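Local coordinates for protein phenolic acid decarboxylase (Sedimentibacter hydroxybenzoicus, PDB 7AE5) that catalyses the reversible, non-oxidative decarboxylation of 4-hydroxybenzoate and 3,4-dihydroxybenzoate, as a UbiD-family enzyme that uses prenylated FMN and manganese, at residues A42-K46 with N47-V51; I123-F126 with E127-L131; V177-A181 with L182-D186; I207-N210 with P211-F215; E398-M401 with W402-T406. All blocks are in the same frame, centred on the assembly; numbering follows the deposited sequence.

Overall arrangement
All five interactions are local and run in series from the N terminus. None nests in or crosses another, and none closes a long loop. Interaction 1 turns the chain from helix 33-43 into strand 50-53 of the N-terminal domain. Interactions 2, 3 and 4 all fall in the Rift-related domain. Interaction 2 is a turn after strand 117-119, interaction 3 a turn after strand 176-179, and interaction 4 the start of helix 211-217. Interaction 2 packs on the other two, through Leu125 on Val177 and Leu129 on Ile207. Interaction 5 lies in helix 397-407 of the C-terminal domain. Interactions 1 and 5 both touch a second subunit.

Interaction 1 (A42-K46 with N47-V51); sequences ANLGK and NQPAV
Gln48 folds its side chain back against Gly45 in the loop that joins helix 33-43 to strand 50-53. Together with strand 21-24, these elements make a beta-alpha-beta unit of the N-terminal domain. The turn begins at Gly45, whose positive phi of 80° takes the chain out of the helical path. Gly45 N still bonds weakly to Ala42 O. Lys46 N bonds to Leu44 O at 2.8 Å. The Gln48 chain is bent at chi2 (106°), which brings the amide back over the Gly45 carbonyl. Gly45 O lies 2.9 Å from Gln48 NE2, but the angle is too poor for a hydrogen bond. It also lies 3.0 Å from Gln48 CD, so the carbonyl presses on the body of the amide. Gln48 NE2 has a weak bond to Tyr319 OH. With an alanine here, the Gly45 carbonyl would probably lose its amide cover and Tyr319 this weak partner. Lys46 borders the amide on its oxygen end: its CA is 3.4 Å from Gln48 OE1. Its own chain is bent at three torsions, and its CB points away overall, though it still touches Asn47. Asn47 lays its side chain back alongside Lys46, with ND2 3.6 Å from Lys46 CB. Asn47 also packs on Asn47 of the second subunit. Leu44 points toward 47-51. Leu44 CB meets Gln48 CG at 4.0 Å, and its branch crosses Pro49 at about a right angle, with Leu44 CD1 3.6 Å from Pro49 CD.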
loop_
_atom_site.group_PDB
_atom_site.type_symbol
_atom_site.label_atom_id
_atom_site.label_comp_id
_atom_site.label_asym_id
_atom_site.label_seq_id
_atom_site.Cartn_x
_atom_site.Cartn_y
_atom_site.Cartn_z
ATOM N N ALA C 42 31.549 -27.508 -5.191
ATOM C CA ALA C 42 30.390 -26.793 -4.670
ATOM C C ALA C 42 29.154 -27.065 -5.517
ATOM O O ALA C 42 28.038 -27.154 -4.991
ATOM C CB ALA C 42 30.683 -25.293 -4.609
ATOM N N ASN C 43 29.336 -27.221 -6.830
ATOM C CA ASN C 43 28.207 -27.388 -7.738
ATOM C C ASN C 43 27.539 -28.750 -7.615
ATOM O O ASN C 43 26.419 -28.918 -8.110
ATOM C CB ASN C 43 28.658 -27.172 -9.181
ATOM C CG ASN C 43 28.843 -25.709 -9.518
ATOM O OD1 ASN C 43 28.638 -24.837 -8.674
ATOM N ND2 ASN C 43 29.231 -25.433 -10.757
ATOM N N LEU C 44 28.189 -29.723 -6.971
ATOM C CA LEU C 44 27.595 -31.050 -6.833
ATOM C C LEU C 44 26.314 -31.041 -6.007
ATOM O O LEU C 44 25.631 -32.069 -5.947
ATOM C CB LEU C 44 28.611 -32.017 -6.222
ATOM C CG LEU C 44 29.918 -32.155 -7.006
ATOM C CD1 LEU C 44 30.828 -33.191 -6.369
ATOM C CD2 LEU C 44 29.638 -32.507 -8.461
ATOM N N GLY C 45 25.975 -29.918 -5.374
ATOM C CA GLY C 45 24.699 -29.766 -4.702
ATOM C C GLY C 45 24.634 -30.394 -3.327
ATOM O O GLY C 45 24.502 -29.689 -2.321
ATOM N N LYS C 46 24.715 -31.721 -3.271
ATOM C CA LYS C 46 24.647 -32.462 -2.022
ATOM C C LYS C 46 25.833 -33.413 -1.934
ATOM O O LYS C 46 26.420 -33.801 -2.948
ATOM C CB LYS C 46 23.332 -33.243 -1.906
ATOM C CG LYS C 46 22.093 -32.372 -2.007
ATOM C CD LYS C 46 21.332 -32.643 -3.297
ATOM C CE LYS C 46 20.608 -31.396 -3.790
ATOM N NZ LYS C 46 20.635 -31.269 -5.277
ATOM N N ASN C 47 26.182 -33.780 -0.699
ATOM C CA ASN C 47 27.302 -34.681 -0.419
ATOM C C ASN C 47 28.611 -34.160 -1.004
ATOM O O ASN C 47 29.509 -34.942 -1.323
ATOM C CB ASN C 47 27.026 -36.096 -0.937
ATOM C CG ASN C 47 25.766 -36.692 -0.354
ATOM O OD1 ASN C 47 25.797 -37.326 0.701
ATOM N ND2 ASN C 47 24.644 -36.488 -1.036
ATOM N N GLN C 48 28.725 -32.844 -1.147
ATOM C CA GLN C 48 29.890 -32.261 -1.797
ATOM C C GLN C 48 31.154 -32.613 -1.023
ATOM O O GLN C 48 31.230 -32.352 0.185
ATOM C CB GLN C 48 29.743 -30.745 -1.904
ATOM C CG GLN C 48 28.471 -30.294 -2.596
ATOM C CD GLN C 48 27.455 -29.742 -1.626
ATOM O OE1 GLN C 48 27.007 -30.441 -0.717
ATOM N NE2 GLN C 48 27.081 -28.480 -1.812
ATOM N N PRO C 49 32.154 -33.205 -1.667
ATOM C CA PRO C 49 33.373 -33.595 -0.962
ATOM C C PRO C 49 34.423 -32.495 -0.985
ATOM O O PRO C 49 34.352 -31.535 -1.756
ATOM C CB PRO C 49 33.849 -34.809 -1.768
ATOM C CG PRO C 49 33.454 -34.457 -3.173
ATOM C CD PRO C 49 32.182 -33.627 -3.078
ATOM N N ALA C 50 35.404 -32.650 -0.105
ATOM C CA ALA C 50 36.630 -31.884 -0.220
ATOM C C ALA C 50 37.481 -32.470 -1.339
ATOM O O ALA C 50 37.378 -33.655 -1.669
ATOM C CB ALA C 50 37.403 -31.887 1.098
ATOM N N VAL C 51 38.315 -31.628 -1.939
ATOM C CA VAL C 51 39.138 -32.024 -3.073
ATOM C C VAL C 51 40.600 -31.820 -2.701
ATOM O O VAL C 51 40.997 -30.721 -2.299
ATOM C CB VAL C 51 38.769 -31.237 -4.342
ATOM C CG1 VAL C 51 39.669 -31.637 -5.493
ATOM C CG2 VAL C 51 37.311 -31.480 -4.703
#

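Interaction 2 (I123-F126 with E127-L131); sequences INLF and EILPL
Leu125 O is gripped by two backbone donors, Ile128 N at 3.1 Å and Leu129 N at 2.7 Å. This makes a tight turn in the loop between strands 117-119 and 142-143 of the Rift-related domain. The two donors come in differently. Leu129 N lies nearly in line with the C=O bond, whereas Ile128 N sits well above the carbonyl plane. The turn opens with an Asx turn: Asn124 OD1 accepts from Phe126 N at 3.1 Å. Asn124 CG is anti to the backbone N (chi1 -169°), which places OD1 near that N-H. Glu127 N adds a weak bond to Asn124 O. The Glu127 side chain crosses that of Asn124 at about a right angle, and the amide and carboxylate planes are 47° apart.

The turn brings Leu131 back against Phe126. Val15 of the ShdD chain also packs on Phe126, and Leu125 packs on Ile294 and Ile297 of strand 287-299. Leu131 O is bonded to Tyr59 OH and to Arg36 NH2 of the ShdD chain. Over the Phe126 ring Leu131 makes a CH-pi contact, its CD1 standing 3.9 Å from the ring centroid and only 8° off the normal.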
loop_
_atom_site.group_PDB
_atom_site.type_symbol
_atom_site.label_atom_id
_atom_site.label_comp_id
_atom_site.label_asym_id
_atom_site.label_seq_id
_atom_site.Cartn_x
_atom_site.Cartn_y
_atom_site.Cartn_z
ATOM N N ILE C 123 62.547 -15.685 3.499
ATOM C CA ILE C 123 61.191 -16.209 3.613
ATOM C C ILE C 123 60.504 -16.138 2.259
ATOM O O ILE C 123 60.416 -15.071 1.640
ATOM C CB ILE C 123 60.411 -15.447 4.685
ATOM C CG1 ILE C 123 60.797 -15.965 6.066
ATOM C CG2 ILE C 123 58.912 -15.582 4.462
ATOM C CD1 ILE C 123 60.186 -15.187 7.175
ATOM N N ASN C 124 60.022 -17.286 1.789
ATOM C CA ASN C 124 59.337 -17.401 0.508
ATOM C C ASN C 124 58.083 -18.234 0.733
ATOM O O ASN C 124 58.174 -19.446 0.959
ATOM C CB ASN C 124 60.245 -18.038 -0.547
ATOM C CG ASN C 124 59.682 -17.927 -1.952
ATOM O OD1 ASN C 124 58.543 -17.505 -2.148
ATOM N ND2 ASN C 124 60.482 -18.313 -2.939
ATOM N N LEU C 125 56.917 -17.584 0.683
ATOM C CA LEU C 125 55.664 -18.298 0.899
ATOM C C LEU C 125 55.396 -19.315 -0.199
ATOM O O LEU C 125 54.694 -20.305 0.033
ATOM C CB LEU C 125 54.498 -17.313 0.989
ATOM C CG LEU C 125 54.481 -16.358 2.181
ATOM C CD1 LEU C 125 53.609 -15.149 1.881
ATOM C CD2 LEU C 125 54.000 -17.080 3.427
ATOM N N PHE C 126 55.947 -19.097 -1.395
ATOM C CA PHE C 126 55.666 -19.997 -2.507
ATOM C C PHE C 126 56.350 -21.347 -2.332
ATOM O O PHE C 126 55.846 -22.361 -2.825
ATOM C CB PHE C 126 56.082 -19.346 -3.823
ATOM C CG PHE C 126 55.178 -18.230 -4.251
ATOM C CD1 PHE C 126 55.372 -16.943 -3.780
ATOM C CD2 PHE C 126 54.125 -18.470 -5.116
ATOM C CE1 PHE C 126 54.537 -15.913 -4.171
ATOM C CE2 PHE C 126 53.287 -17.446 -5.512
ATOM C CZ PHE C 126 53.492 -16.166 -5.038
ATOM N N GLU C 127 57.489 -21.385 -1.636
ATOM C CA GLU C 127 58.123 -22.662 -1.332
ATOM C C GLU C 127 57.390 -23.430 -0.242
ATOM O O GLU C 127 57.755 -24.578 0.035
ATOM C CB GLU C 127 59.584 -22.445 -0.932
ATOM C CG GLU C 127 60.550 -22.496 -2.106
ATOM C CD GLU C 127 61.862 -21.786 -1.828
ATOM O OE1 GLU C 127 62.041 -21.276 -0.701
ATOM O OE2 GLU C 127 62.715 -21.737 -2.741
ATOM N N ILE C 128 56.372 -22.832 0.371
ATOM C CA ILE C 128 55.546 -23.488 1.376
ATOM C C ILE C 128 54.131 -23.726 0.861
ATOM O O ILE C 128 53.590 -24.824 0.990
ATOM C CB ILE C 128 55.523 -22.672 2.689
ATOM C CG1 ILE C 128 56.924 -22.591 3.298
ATOM C CG2 ILE C 128 54.537 -23.279 3.680
ATOM C CD1 ILE C 128 57.577 -23.936 3.508
ATOM N N LEU C 129 53.519 -22.703 0.263
ATOM C CA LEU C 129 52.121 -22.749 -0.130
ATOM C C LEU C 129 51.987 -22.785 -1.642
ATOM O O LEU C 129 52.541 -21.917 -2.329
ATOM C CB LEU C 129 51.373 -21.529 0.421
ATOM C CG LEU C 129 51.418 -21.317 1.934
ATOM C CD1 LEU C 129 50.816 -19.969 2.298
ATOM C CD2 LEU C 129 50.694 -22.442 2.656
ATOM N N PRO C 130 51.273 -23.764 -2.198
ATOM C CA PRO C 130 50.928 -23.697 -3.624
ATOM C C PRO C 130 49.885 -22.621 -3.883
ATOM O O PRO C 130 48.681 -22.901 -3.919
ATOM C CB PRO C 130 50.387 -25.102 -3.927
ATOM C CG PRO C 130 50.856 -25.961 -2.789
ATOM C CD PRO C 130 50.914 -25.059 -1.601
ATOM N N LEU C 131 50.343 -21.385 -4.061
ATOM C CA LEU C 131 49.445 -20.246 -4.181
ATOM C C LEU C 131 48.911 -20.118 -5.603
ATOM O O LEU C 131 49.627 -20.363 -6.578
ATOM C CB LEU C 131 50.167 -18.964 -3.767
ATOM C CG LEU C 131 50.442 -18.855 -2.265
ATOM C CD1 LEU C 131 51.616 -17.928 -1.991
ATOM C CD2 LEU C 131 49.195 -18.387 -1.526
#

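Interaction 3 (V177-A181 with L182-D186); sequences VGIQA and LAMHD
Met184 and Ile179 cross at about a right angle, the Ile179 methyl CD1 against the sulfur of Met184. Ile179 CG1 is anti to the backbone N (chi1 -157°), which sends CD1 out to that sulfur. The Ile179 CD1 to Met184 SD distance is 3.5 Å. Met184 is extended as far as SD and bends only there, at chi3. On its way it passes close over the backbone: Met184 CG is 3.0 Å from Gln180 O, a tight contact. Met184 CB lies 3.3 Å from Ala181 O. This path is set by a type I beta turn from Ala181 to Met184. Met184 N bonds to Ala181 O at 3.0 Å, coming from well above the carbonyl plane. The CB atoms of Gln180 and Ala183 also meet, at 3.9 Å. A serine in place of Met184 would probably leave Ile179 CD1 without its sulfur partner and open a gap over the Gln180 carbonyl.

Met184 and His185 are predicted to bind prenylated FMN, and His185 also manganese, so the turn probably shapes one wall of the cofactor site. Leu182 and Ala181 face the ShdD chain, packing on its Ile60 and Pro61. The turn leaves strand 176-179, which pairs with strands 169-173 and 287-299, and leads on to helix 188-196. Met184 reaches across to Val148 and Thr150 of strand 147-150.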
loop_
_atom_site.group_PDB
_atom_site.type_symbol
_atom_site.label_atom_id
_atom_site.label_comp_id
_atom_site.label_asym_id
_atom_site.label_seq_id
_atom_site.Cartn_x
_atom_site.Cartn_y
_atom_site.Cartn_z
ATOM N N VAL C 177 52.187 -9.678 2.780
ATOM C CA VAL C 177 50.787 -9.932 2.472
ATOM C C VAL C 177 49.962 -8.706 2.838
ATOM O O VAL C 177 50.349 -7.897 3.683
ATOM C CB VAL C 177 50.234 -11.171 3.210
ATOM C CG1 VAL C 177 50.889 -12.446 2.698
ATOM C CG2 VAL C 177 50.419 -11.027 4.714
ATOM N N GLY C 178 48.807 -8.578 2.180
ATOM C CA GLY C 178 47.839 -7.572 2.552
ATOM C C GLY C 178 46.786 -8.114 3.506
ATOM O O GLY C 178 46.582 -9.321 3.617
ATOM N N ILE C 179 46.111 -7.200 4.203
ATOM C CA ILE C 179 45.095 -7.577 5.180
ATOM C C ILE C 179 44.178 -6.385 5.411
ATOM O O ILE C 179 44.564 -5.232 5.197
ATOM C CB ILE C 179 45.749 -8.073 6.497
ATOM C CG1 ILE C 179 44.784 -8.970 7.274
ATOM C CG2 ILE C 179 46.213 -6.897 7.349
ATOM C CD1 ILE C 179 45.365 -9.516 8.560
ATOM N N GLN C 180 42.947 -6.664 5.842
ATOM C CA GLN C 180 41.921 -5.647 6.070
ATOM C C GLN C 180 41.912 -5.294 7.552
ATOM O O GLN C 180 41.261 -5.967 8.353
ATOM C CB GLN C 180 40.554 -6.152 5.625
ATOM C CG GLN C 180 40.391 -6.308 4.129
ATOM C CD GLN C 180 38.977 -6.701 3.754
ATOM O OE1 GLN C 180 38.465 -7.723 4.211
ATOM N NE2 GLN C 180 38.334 -5.887 2.925
ATOM N N ALA C 181 42.605 -4.209 7.908
ATOM C CA ALA C 181 42.853 -3.910 9.317
ATOM C C ALA C 181 41.584 -3.480 10.048
ATOM O O ALA C 181 41.372 -3.865 11.205
ATOM C CB ALA C 181 43.928 -2.833 9.434
ATOM N N LEU C 182 40.738 -2.668 9.407
ATOM C CA LEU C 182 39.513 -2.229 10.066
ATOM C C LEU C 182 38.554 -3.394 10.282
ATOM O O LEU C 182 37.847 -3.437 11.296
ATOM C CB LEU C 182 38.849 -1.118 9.249
ATOM C CG LEU C 182 38.123 0.020 9.982
ATOM C CD1 LEU C 182 37.583 1.032 8.985
ATOM C CD2 LEU C 182 37.000 -0.472 10.888
ATOM N N ALA C 183 38.538 -4.359 9.361
ATOM C CA ALA C 183 37.752 -5.571 9.556
ATOM C C ALA C 183 38.260 -6.419 10.716
ATOM O O ALA C 183 37.595 -7.395 11.082
ATOM C CB ALA C 183 37.738 -6.401 8.272
ATOM N N MET C 184 39.413 -6.078 11.295
ATOM C CA MET C 184 39.939 -6.766 12.473
ATOM C C MET C 184 39.583 -5.945 13.707
ATOM O O MET C 184 40.404 -5.216 14.265
ATOM C CB MET C 184 41.446 -6.970 12.361
ATOM C CG MET C 184 41.942 -7.280 10.970
ATOM S SD MET C 184 43.731 -7.484 10.915
ATOM C CE MET C 184 44.004 -8.437 12.405
ATOM N N HIS C 185 38.329 -6.065 14.131
ATOM C CA HIS C 185 37.924 -5.461 15.390
ATOM C C HIS C 185 38.727 -6.070 16.534
ATOM O O HIS C 185 39.074 -7.254 16.511
ATOM C CB HIS C 185 36.422 -5.649 15.616
ATOM C CG HIS C 185 35.571 -4.990 14.575
ATOM N ND1 HIS C 185 34.357 -5.503 14.169
ATOM C CD2 HIS C 185 35.759 -3.857 13.857
ATOM C CE1 HIS C 185 33.835 -4.714 13.246
ATOM N NE2 HIS C 185 34.666 -3.709 13.038
ATOM N N ASP C 186 39.027 -5.231 17.528
ATOM C CA ASP C 186 39.925 -5.425 18.676
ATOM C C ASP C 186 41.349 -5.007 18.325
ATOM O O ASP C 186 42.224 -5.072 19.195
ATOM C CB ASP C 186 39.947 -6.863 19.229
#

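Interaction 4 (I207-N210 with P211-F215); sequences IGNN and PLVTF
Asn210 turns its side chain back onto the first turn of the helix that follows it. Its CB touches Val213 CG2 at 3.9 Å. CG is anti to the backbone N (chi1 174°), which swings the amide over the start of the helix. At the tip, OD1 lies 2.9 Å from Pro211 N, which as a proline nitrogen has no hydrogen to give, and accepts instead from Leu212 N at 3.1 Å. The N-H points straight at it (167°), though Leu212 N lies well above the plane of the amide carbonyl. The other tip atom, ND2, is held by Gln235 OE1, so both ends of the amide are bonded and its rotation is fixed.

This is an N-cap: Asn210 sits just before helix 211-217 and satisfies a backbone N-H of its first turn. The Asn210 backbone carbonyl begins the helix's own bonding: Asn210 O accepts from Val213 N at 2.9 Å and weakly from Thr214 N. Pro211 packs on Met77 of helix 71-77, and Val213 on Val231 of helix 227-234.

Asn209 reaches the same turn through two waters. One takes a hydrogen from Asn209 ND2 and gives one to Thr214 OG1 at 2.6 Å. The second gives one to Asn209 O and takes one from Thr214 OG1. The Thr214 hydroxyl is thus used once as acceptor and once as donor. Asn209 OD1 is bonded to Ser257 OG, and Asn209 ND2 also to Thr206 OG1.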
loop_
_atom_site.group_PDB
_atom_site.type_symbol
_atom_site.label_atom_id
_atom_site.label_comp_id
_atom_site.label_asym_id
_atom_site.label_seq_id
_atom_site.Cartn_x
_atom_site.Cartn_y
_atom_site.Cartn_z
ATOM N N ILE C 207 47.424 -21.597 8.978
ATOM C CA ILE C 207 46.807 -22.199 7.803
ATOM C C ILE C 207 46.764 -23.707 7.999
ATOM O O ILE C 207 47.735 -24.308 8.474
ATOM C CB ILE C 207 47.577 -21.836 6.514
ATOM C CG1 ILE C 207 47.699 -20.316 6.375
ATOM C CG2 ILE C 207 46.899 -22.434 5.290
ATOM C CD1 ILE C 207 48.761 -19.872 5.392
ATOM N N GLY C 208 45.638 -24.319 7.636
ATOM C CA GLY C 208 45.474 -25.752 7.792
ATOM C C GLY C 208 45.227 -26.149 9.232
ATOM O O GLY C 208 46.166 -26.494 9.955
ATOM N N ASN C 209 43.968 -26.114 9.661
ATOM C CA ASN C 209 43.633 -26.263 11.067
ATOM C C ASN C 209 42.537 -27.301 11.263
ATOM O O ASN C 209 41.851 -27.709 10.322
ATOM C CB ASN C 209 43.171 -24.930 11.675
ATOM C CG ASN C 209 44.304 -23.939 11.837
ATOM O OD1 ASN C 209 45.245 -24.174 12.596
ATOM N ND2 ASN C 209 44.215 -22.818 11.131
ATOM N N ASN C 210 42.405 -27.726 12.519
ATOM C CA ASN C 210 41.239 -28.408 13.064
ATOM C C ASN C 210 40.000 -27.669 12.569
ATOM O O ASN C 210 39.926 -26.439 12.700
ATOM C CB ASN C 210 41.342 -28.423 14.595
ATOM C CG ASN C 210 40.108 -28.987 15.291
ATOM O OD1 ASN C 210 39.137 -29.401 14.662
ATOM N ND2 ASN C 210 40.153 -28.999 16.617
ATOM N N PRO C 211 39.028 -28.366 11.973
ATOM C CA PRO C 211 37.858 -27.661 11.421
ATOM C C PRO C 211 37.105 -26.818 12.437
ATOM O O PRO C 211 36.460 -25.836 12.048
ATOM C CB PRO C 211 36.987 -28.801 10.872
ATOM C CG PRO C 211 37.527 -30.057 11.496
ATOM C CD PRO C 211 38.987 -29.807 11.673
ATOM N N LEU C 212 37.167 -27.157 13.728
ATOM C CA LEU C 212 36.487 -26.338 14.727
ATOM C C LEU C 212 37.223 -25.029 14.973
ATOM O O LEU C 212 36.600 -24.035 15.363
ATOM C CB LEU C 212 36.333 -27.102 16.042
ATOM C CG LEU C 212 35.090 -27.982 16.182
ATOM C CD1 LEU C 212 33.821 -27.183 15.918
ATOM C CD2 LEU C 212 35.175 -29.188 15.276
ATOM N N VAL C 213 38.540 -25.007 14.764
ATOM C CA VAL C 213 39.294 -23.768 14.913
ATOM C C VAL C 213 38.894 -22.776 13.829
ATOM O O VAL C 213 38.613 -21.604 14.108
ATOM C CB VAL C 213 40.805 -24.053 14.889
ATOM C CG1 VAL C 213 41.589 -22.751 14.823
ATOM C CG2 VAL C 213 41.204 -24.868 16.105
ATOM N N THR C 214 38.864 -23.234 12.574
ATOM C CA THR C 214 38.369 -22.399 11.485
ATOM C C THR C 214 36.935 -21.957 11.744
ATOM O O THR C 214 36.551 -20.831 11.404
ATOM C CB THR C 214 38.460 -23.158 10.160
ATOM O OG1 THR C 214 39.792 -23.657 9.980
ATOM C CG2 THR C 214 38.106 -22.250 8.992
ATOM N N PHE C 215 36.133 -22.833 12.354
ATOM C CA PHE C 215 34.756 -22.488 12.690
ATOM C C PHE C 215 34.705 -21.314 13.662
ATOM O O PHE C 215 34.023 -20.314 13.408
ATOM C CB PHE C 215 34.044 -23.708 13.273
ATOM C CG PHE C 215 32.544 -23.626 13.215
ATOM C CD1 PHE C 215 31.881 -23.623 11.998
ATOM C CD2 PHE C 215 31.795 -23.565 14.378
ATOM C CE1 PHE C 215 30.498 -23.558 11.943
ATOM C CE2 PHE C 215 30.413 -23.498 14.332
ATOM C CZ PHE C 215 29.765 -23.495 13.112
HETATM O O HOH W 1 41.812 -22.153 9.489
HETATM O O HOH W 2 39.860 -25.966 9.053
#

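Interaction 5 (E398-M401 with W402-T406); sequences EQVM and WALTT
Glu398 O takes the hydrogen of Trp402 N at 3.3 Å, the first of four matching backbone bonds. Ala403 N gives to Gln399 O, Leu404 N to Val400 O, and Thr405 N to Met401 O at 3.0 Å. Beside them, Met401 SD packs on Leu404 CD1 at 4.1 Å.

Each bond joins a carbonyl to the N-H four residues on, the pattern of an alpha-helix, here helix 397-407 of the C-terminal domain. It packs on strand 384-388, where Ala403 meets Val388 and Leu404 meets Ile386. Trp402 O is satisfied several times over. Thr405 OG1 and Thr406 OG1 both donate to it at 2.9 Å, from opposite faces of the carbonyl plane. Thr405 N and Thr406 N add weak bonds to the same oxygen. Thr405 OG1 sits between the backbone N and the carbonyl carbon (chi1 60°), which turns it back toward that carbonyl. The same OG1 is also bonded to Thr348 OG1 of the second subunit. Thr406 OG1 stands 3.8 Å above the Trp402 ring plane, toward its rim. Trp402 NE1 is bonded to Pro280 O and Gln399 NE2 to Pro313 O, both of the second subunit, while Gln399 OE1 accepts from Asp393 N.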
loop_
_atom_site.group_PDB
_atom_site.type_symbol
_atom_site.label_atom_id
_atom_site.label_comp_id
_atom_site.label_asym_id
_atom_site.label_seq_id
_atom_site.Cartn_x
_atom_site.Cartn_y
_atom_site.Cartn_z
ATOM N N GLU C 398 12.174 -27.165 1.363
ATOM C CA GLU C 398 10.989 -27.772 0.766
ATOM C C GLU C 398 9.808 -27.729 1.730
ATOM O O GLU C 398 8.658 -27.552 1.311
ATOM C CB GLU C 398 11.294 -29.211 0.342
ATOM C CG GLU C 398 12.219 -29.314 -0.862
ATOM C CD GLU C 398 13.684 -29.174 -0.491
ATOM O OE1 GLU C 398 14.505 -28.921 -1.398
ATOM O OE2 GLU C 398 14.015 -29.312 0.707
ATOM N N GLN C 399 10.078 -27.887 3.028
ATOM C CA GLN C 399 9.038 -27.730 4.040
ATOM C C GLN C 399 8.605 -26.277 4.187
ATOM O O GLN C 399 7.424 -26.001 4.425
ATOM C CB GLN C 399 9.532 -28.266 5.384
ATOM C CG GLN C 399 9.295 -29.748 5.577
ATOM C CD GLN C 399 8.607 -30.066 6.895
ATOM O OE1 GLN C 399 9.247 -30.130 7.947
ATOM N NE2 GLN C 399 7.294 -30.276 6.843
ATOM N N VAL C 400 9.547 -25.340 4.058
ATOM C CA VAL C 400 9.209 -23.924 4.153
ATOM C C VAL C 400 8.368 -23.494 2.956
ATOM O O VAL C 400 7.438 -22.688 3.093
ATOM C CB VAL C 400 10.492 -23.084 4.281
ATOM C CG1 VAL C 400 10.159 -21.599 4.355
ATOM C CG2 VAL C 400 11.290 -23.520 5.502
ATOM N N MET C 401 8.681 -24.019 1.767
ATOM C CA MET C 401 7.877 -23.723 0.584
ATOM C C MET C 401 6.429 -24.150 0.791
ATOM O O MET C 401 5.496 -23.401 0.477
ATOM C CB MET C 401 8.467 -24.420 -0.644
ATOM C CG MET C 401 9.565 -23.645 -1.361
ATOM S SD MET C 401 9.182 -21.907 -1.637
ATOM C CE MET C 401 7.749 -22.033 -2.706
ATOM N N TRP C 402 6.225 -25.361 1.318
ATOM C CA TRP C 402 4.877 -25.826 1.625
ATOM C C TRP C 402 4.164 -24.856 2.559
ATOM O O TRP C 402 3.021 -24.460 2.309
ATOM C CB TRP C 402 4.932 -27.221 2.249
ATOM C CG TRP C 402 3.628 -27.650 2.861
ATOM C CD1 TRP C 402 2.502 -28.044 2.200
ATOM C CD2 TRP C 402 3.314 -27.707 4.258
ATOM N NE1 TRP C 402 1.509 -28.355 3.098
ATOM C CE2 TRP C 402 1.981 -28.152 4.368
ATOM C CE3 TRP C 402 4.030 -27.426 5.426
ATOM C CZ2 TRP C 402 1.351 -28.324 5.599
ATOM C CZ3 TRP C 402 3.402 -27.597 6.647
ATOM C CH2 TRP C 402 2.076 -28.043 6.725
ATOM N N ALA C 403 4.838 -24.454 3.639
ATOM C CA ALA C 403 4.227 -23.534 4.592
ATOM C C ALA C 403 3.906 -22.196 3.941
ATOM O O ALA C 403 2.901 -21.558 4.278
ATOM C CB ALA C 403 5.147 -23.341 5.796
ATOM N N LEU C 404 4.745 -21.753 3.002
ATOM C CA LEU C 404 4.468 -20.499 2.311
ATOM C C LEU C 404 3.234 -20.614 1.427
ATOM O O LEU C 404 2.421 -19.685 1.359
ATOM C CB LEU C 404 5.682 -20.073 1.485
ATOM C CG LEU C 404 6.907 -19.606 2.273
ATOM C CD1 LEU C 404 8.040 -19.240 1.330
ATOM C CD2 LEU C 404 6.547 -18.432 3.165
ATOM N N THR C 405 3.067 -21.748 0.751
ATOM C CA THR C 405 1.972 -21.887 -0.200
ATOM C C THR C 405 0.627 -22.180 0.456
ATOM O O THR C 405 -0.400 -22.063 -0.220
ATOM C CB THR C 405 2.293 -22.988 -1.215
ATOM O OG1 THR C 405 2.485 -24.235 -0.533
ATOM C CG2 THR C 405 3.548 -22.640 -2.002
ATOM N N THR C 406 0.590 -22.554 1.740
ATOM C CA THR C 406 -0.667 -22.936 2.376
ATOM C C THR C 406 -1.047 -22.125 3.613
ATOM O O THR C 406 -2.206 -22.204 4.037
ATOM C CB THR C 406 -0.653 -24.430 2.753
ATOM O OG1 THR C 406 0.449 -24.708 3.627
ATOM C CG2 THR C 406 -0.545 -25.304 1.505
#